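PDB 2J4B: transcription initiation factor TFIID subunit 5 from Encephalitozoon cuniculi, which serves as a component of the TFIID and SAGA complexes, where it probably helps mediate regulated transcription by RNA polymerase II. Local coordinates for residues S11-S14 and L15-I19; T80-H83 and I84-N88. One frame throughout, in Å; residues are numbered along the deposited sequence.

Contact 1: residues S11-S14 and L15-I19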
loop_
_atom_site.group_PDB
_atom_site.type_symbol
_atom_site.label_atom_id
_atom_site.label_comp_id
_atom_site.label_asym_id
_atom_site.label_seq_id
_atom_site.Cartn_x
_atom_site.Cartn_y
_atom_site.Cartn_z
ATOM N N SER A 11 9.527 -5.461 1.022
ATOM C CA SER A 11 8.299 -6.162 1.381
ATOM C C SER A 11 7.196 -5.883 0.369
ATOM O O SER A 11 6.387 -6.761 0.058
ATOM C CB SER A 11 7.832 -5.753 2.785
ATOM O OG SER A 11 8.817 -6.051 3.766
ATOM N N TYR A 12 7.167 -4.656 -0.134
ATOM C CA TYR A 12 6.231 -4.276 -1.173
ATOM C C TYR A 12 6.446 -5.113 -2.433
ATOM O O TYR A 12 5.513 -5.728 -2.940
ATOM C CB TYR A 12 6.396 -2.793 -1.492
ATOM C CG TYR A 12 5.502 -2.305 -2.605
ATOM C CD1 TYR A 12 4.232 -1.819 -2.332
ATOM C CD2 TYR A 12 5.930 -2.319 -3.921
ATOM C CE1 TYR A 12 3.410 -1.375 -3.335
ATOM C CE2 TYR A 12 5.115 -1.875 -4.935
ATOM C CZ TYR A 12 3.858 -1.402 -4.639
ATOM O OH TYR A 12 3.038 -0.953 -5.650
ATOM N N VAL A 13 7.679 -5.129 -2.928
ATOM C CA VAL A 13 8.057 -5.955 -4.078
ATOM C C VAL A 13 7.721 -7.438 -3.908
ATOM O O VAL A 13 7.145 -8.056 -4.794
ATOM C CB VAL A 13 9.579 -5.852 -4.355
ATOM C CG1 VAL A 13 9.978 -6.803 -5.477
ATOM C CG2 VAL A 13 9.982 -4.401 -4.688
ATOM N N SER A 14 8.107 -8.008 -2.776
ATOM C CA SER A 14 7.905 -9.434 -2.511
ATOM C C SER A 14 6.406 -9.796 -2.464
ATOM O O SER A 14 5.996 -10.869 -2.930
ATOM C CB SER A 14 8.613 -9.815 -1.207
ATOM O OG SER A 14 7.888 -10.796 -0.488
ATOM N N LEU A 15 5.599 -8.892 -1.915
ATOM C CA LEU A 15 4.147 -8.994 -2.010
ATOM C C LEU A 15 3.675 -8.841 -3.451
ATOM O O LEU A 15 2.918 -9.656 -3.955
ATOM C CB LEU A 15 3.482 -7.935 -1.144
ATOM C CG LEU A 15 1.956 -7.850 -1.252
ATOM C CD1 LEU A 15 1.279 -9.175 -0.902
ATOM C CD2 LEU A 15 1.463 -6.706 -0.380
ATOM N N LYS A 16 4.124 -7.789 -4.117
ATOM C CA LYS A 16 3.791 -7.575 -5.523
ATOM C C LYS A 16 4.072 -8.815 -6.379
ATOM O O LYS A 16 3.246 -9.201 -7.195
ATOM C CB LYS A 16 4.570 -6.384 -6.068
ATOM C CG LYS A 16 4.243 -6.024 -7.504
ATOM C CD LYS A 16 5.071 -4.833 -7.971
ATOM C CE LYS A 16 5.123 -4.762 -9.474
ATOM N NZ LYS A 16 6.116 -3.765 -9.941
ATOM N N THR A 17 5.229 -9.435 -6.179
ATOM C CA THR A 17 5.636 -10.582 -6.981
ATOM C C THR A 17 4.780 -11.818 -6.693
ATOM O O THR A 17 4.535 -12.651 -7.584
ATOM C CB THR A 17 7.119 -10.920 -6.726
ATOM O OG1 THR A 17 7.917 -9.743 -6.938
ATOM C CG2 THR A 17 7.579 -12.041 -7.631
ATOM N N TRP A 18 4.335 -11.932 -5.444
ATOM C CA TRP A 18 3.481 -13.041 -5.030
ATOM C C TRP A 18 2.102 -12.887 -5.651
ATOM O O TRP A 18 1.574 -13.821 -6.244
ATOM C CB TRP A 18 3.401 -13.098 -3.506
ATOM C CG TRP A 18 2.475 -14.140 -2.970
ATOM C CD1 TRP A 18 2.738 -15.465 -2.802
ATOM C CD2 TRP A 18 1.125 -13.929 -2.507
ATOM N NE1 TRP A 18 1.638 -16.097 -2.273
ATOM C CE2 TRP A 18 0.636 -15.177 -2.079
ATOM C CE3 TRP A 18 0.294 -12.802 -2.410
ATOM C CZ2 TRP A 18 -0.658 -15.340 -1.565
ATOM C CZ3 TRP A 18 -0.982 -12.957 -1.901
ATOM C CH2 TRP A 18 -1.451 -14.226 -1.486
ATOM N N ILE A 19 1.528 -11.693 -5.524
ATOM C CA ILE A 19 0.219 -11.390 -6.126
ATOM C C ILE A 19 0.189 -11.672 -7.629
ATOM O O ILE A 19 -0.659 -12.414 -8.113
ATOM C CB ILE A 19 -0.148 -9.923 -5.947
ATOM C CG1 ILE A 19 -0.403 -9.628 -4.468
ATOM C CG2 ILE A 19 -1.354 -9.565 -6.840
ATOM C CD1 ILE A 19 -0.570 -8.172 -4.162
#
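Lys16 runs out from the side of its helix and passes Tyr12, one turn earlier, at a single point of its side chain, which can be followed atom by atom. CB starts against the backbone, 3.3 Å from Tyr12 O and as far from Val13 O. CG stands anti to the backbone N (chi1 -177°), and because the chain stays extended beyond it, the methylenes run out past the tyrosine. CD makes the side-chain touch, 4.2 Å from Tyr12 CE2, approaching the ring obliquely. At the tip, NZ forms a salt bridge with Asp64, while Tyr12 OH is hydrogen-bonded to His65, so both polar ends find partners in neighbouring residues of the chain. The backbone bond from Lys16 N to Tyr12 O is 2.7 Å long and nearly straight. It belongs to the i to i+4 series of the alpha-helix 8-21, in the largely helical N-terminal (NTD2) domain of TAF5. The inward side of helix 8-21 carries Leu15, which packs on Leu37 of helix 34-47 and on Leu110 and Phe113 of helix 104-116; Trp18 stacks its ring on Phe113. One turn along from Val13, Thr17 adds a side-chain bond to the backbone one. Thr17 N reaches Val13 O at 2.7 Å, and Thr17 OG1 gives the same oxygen a second bond of 2.8 Å from above the carbonyl plane, 44° out of it. With OG1 placed beside its own backbone N (chi1 -54°), the hydroxyl also lies 3.9 Å from Val13 CG1.

Contact 2: residues T80-H83 and I84-N88; sequences TVQH and IHENN
His85 and Val81 meet through a single oxygen that takes two good bonds: His85 N and His85 ND1 each lie 3.2 Å from Val81 O, arriving from opposite faces of its carbonyl plane. The imidazole presents its edge, with the oxygen only 5° out of the ring plane, while Val81 CG1 runs alongside. Gln82 and Glu86 cross at about a right angle; Gln82 NE2 donates to Glu86 OE1 at 3.1 Å, meeting it from above the carboxylate plane. Asn87 reaches back to His83, its ND2 bonding His83 O at 2.6 Å, nearly linear and on a lone pair.

His83 lies in the next shell. Its CD2 is 3.2 Å from Glu86 OE2, and Thr80 OG1 sits over one face of the ring; its ND1 accepts from Tyr79 N, a bond that helps set the ring's rotation. Thr80 is the N-cap: its OG1 accepts a weak bond from His83 N, 3.3 Å long, at the start of the helix.

Ile84 is the buried residue of this short helix, 81-86. Together with Val81 it packs on Ile46 of helix 34-47, and Asn87 then leads directly into helix 88-95.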
loop_
_atom_site.group_PDB
_atom_site.type_symbol
_atom_site.label_atom_id
_atom_site.label_comp_id
_atom_site.label_asym_id
_atom_site.label_seq_id
_atom_site.Cartn_x
_atom_site.Cartn_y
_atom_site.Cartn_z
ATOM N N THR A 80 7.830 16.530 1.423
ATOM C CA THR A 80 8.211 16.715 2.814
ATOM C C THR A 80 7.048 16.492 3.755
ATOM O O THR A 80 5.902 16.351 3.324
ATOM C CB THR A 80 8.772 18.118 3.047
ATOM O OG1 THR A 80 7.723 19.084 2.887
ATOM C CG2 THR A 80 9.909 18.401 2.066
ATOM N N VAL A 81 7.361 16.448 5.044
ATOM C CA VAL A 81 6.364 16.302 6.089
ATOM C C VAL A 81 5.404 17.479 6.105
ATOM O O VAL A 81 4.211 17.294 6.334
ATOM C CB VAL A 81 7.029 16.164 7.492
ATOM C CG1 VAL A 81 6.049 16.532 8.617
ATOM C CG2 VAL A 81 7.546 14.759 7.675
ATOM N N GLN A 82 5.921 18.683 5.881
ATOM C CA GLN A 82 5.075 19.866 5.792
ATOM C C GLN A 82 4.054 19.736 4.655
ATOM O O GLN A 82 2.925 20.178 4.789
ATOM C CB GLN A 82 5.939 21.119 5.597
ATOM C CG GLN A 82 5.185 22.395 5.195
ATOM C CD GLN A 82 4.164 22.844 6.223
ATOM O OE1 GLN A 82 4.171 22.381 7.371
ATOM N NE2 GLN A 82 3.269 23.735 5.815
ATOM N N HIS A 83 4.456 19.134 3.537
ATOM C CA HIS A 83 3.576 18.998 2.373
ATOM C C HIS A 83 2.419 18.058 2.674
ATOM O O HIS A 83 1.345 18.193 2.105
ATOM C CB HIS A 83 4.333 18.465 1.157
ATOM C CG HIS A 83 5.315 19.428 0.579
ATOM N ND1 HIS A 83 6.339 19.029 -0.251
ATOM C CD2 HIS A 83 5.433 20.773 0.704
ATOM C CE1 HIS A 83 7.047 20.084 -0.614
ATOM N NE2 HIS A 83 6.516 21.156 -0.052
ATOM N N ILE A 84 2.647 17.091 3.553
ATOM C CA ILE A 84 1.581 16.175 3.958
ATOM C C ILE A 84 0.585 16.913 4.840
ATOM O O ILE A 84 -0.621 16.715 4.716
ATOM C CB ILE A 84 2.128 14.939 4.712
ATOM C CG1 ILE A 84 3.000 14.089 3.787
ATOM C CG2 ILE A 84 0.982 14.107 5.270
ATOM C CD1 ILE A 84 3.869 13.067 4.526
ATOM N N HIS A 85 1.096 17.765 5.724
ATOM C CA HIS A 85 0.251 18.546 6.625
ATOM C C HIS A 85 -0.620 19.604 5.908
ATOM O O HIS A 85 -1.726 19.916 6.372
ATOM C CB HIS A 85 1.102 19.220 7.715
ATOM C CG HIS A 85 1.348 18.357 8.915
ATOM N ND1 HIS A 85 2.317 17.373 8.944
ATOM C CD2 HIS A 85 0.748 18.325 10.131
ATOM C CE1 HIS A 85 2.300 16.775 10.124
ATOM N NE2 HIS A 85 1.358 17.333 10.863
ATOM N N GLU A 86 -0.128 20.158 4.804
ATOM C CA GLU A 86 -0.806 21.291 4.175
ATOM C C GLU A 86 -1.760 20.864 3.041
ATOM O O GLU A 86 -2.593 21.638 2.613
ATOM C CB GLU A 86 0.205 22.346 3.684
ATOM C CG GLU A 86 0.951 21.987 2.398
ATOM C CD GLU A 86 2.158 22.886 2.116
ATOM O OE1 GLU A 86 2.417 23.844 2.884
ATOM O OE2 GLU A 86 2.852 22.621 1.109
ATOM N N ASN A 87 -1.620 19.632 2.577
ATOM C CA ASN A 87 -2.482 19.069 1.552
ATOM C C ASN A 87 -3.402 18.012 2.163
ATOM O O ASN A 87 -2.941 16.946 2.614
ATOM C CB ASN A 87 -1.627 18.459 0.447
ATOM C CG ASN A 87 -0.813 19.500 -0.289
ATOM O OD1 ASN A 87 -1.331 20.188 -1.186
ATOM N ND2 ASN A 87 0.467 19.630 0.076
ATOM N N ASN A 88 -4.697 18.319 2.193
ATOM C CA ASN A 88 -5.653 17.522 2.952
ATOM C C ASN A 88 -5.935 16.175 2.328
ATOM O O ASN A 88 -6.303 15.229 3.028
ATOM C CB ASN A 88 -6.959 18.288 3.174
ATOM C CG ASN A 88 -6.911 19.174 4.403
ATOM O OD1 ASN A 88 -7.605 20.189 4.477
ATOM N ND2 ASN A 88 -6.078 18.800 5.375
#

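Contact 1 and contact 2 are both local, between residues three or four apart along one helix, but they lie on opposite sides of the chain's centre, with their own centres 28 Å apart and nearest atoms about 16 Å apart. Contact 1 is partly buried, with aromatic and aliphatic groups facing neighbouring helices, and the polar ends of Tyr12 and Lys16 pair with His65 and Asp64. Contact 2 is a surface contact on a short helix, with one side-chain pair, Gln82-Glu86, and bonds to backbone atoms: His85 and Asn87 donate to carbonyls, and Thr80 accepts weakly from a backbone N-H as N-cap. Both touch helix 34-47, 11-19 through Tyr12, Leu15 and Ile19, 80-88 through Val81 and Ile84.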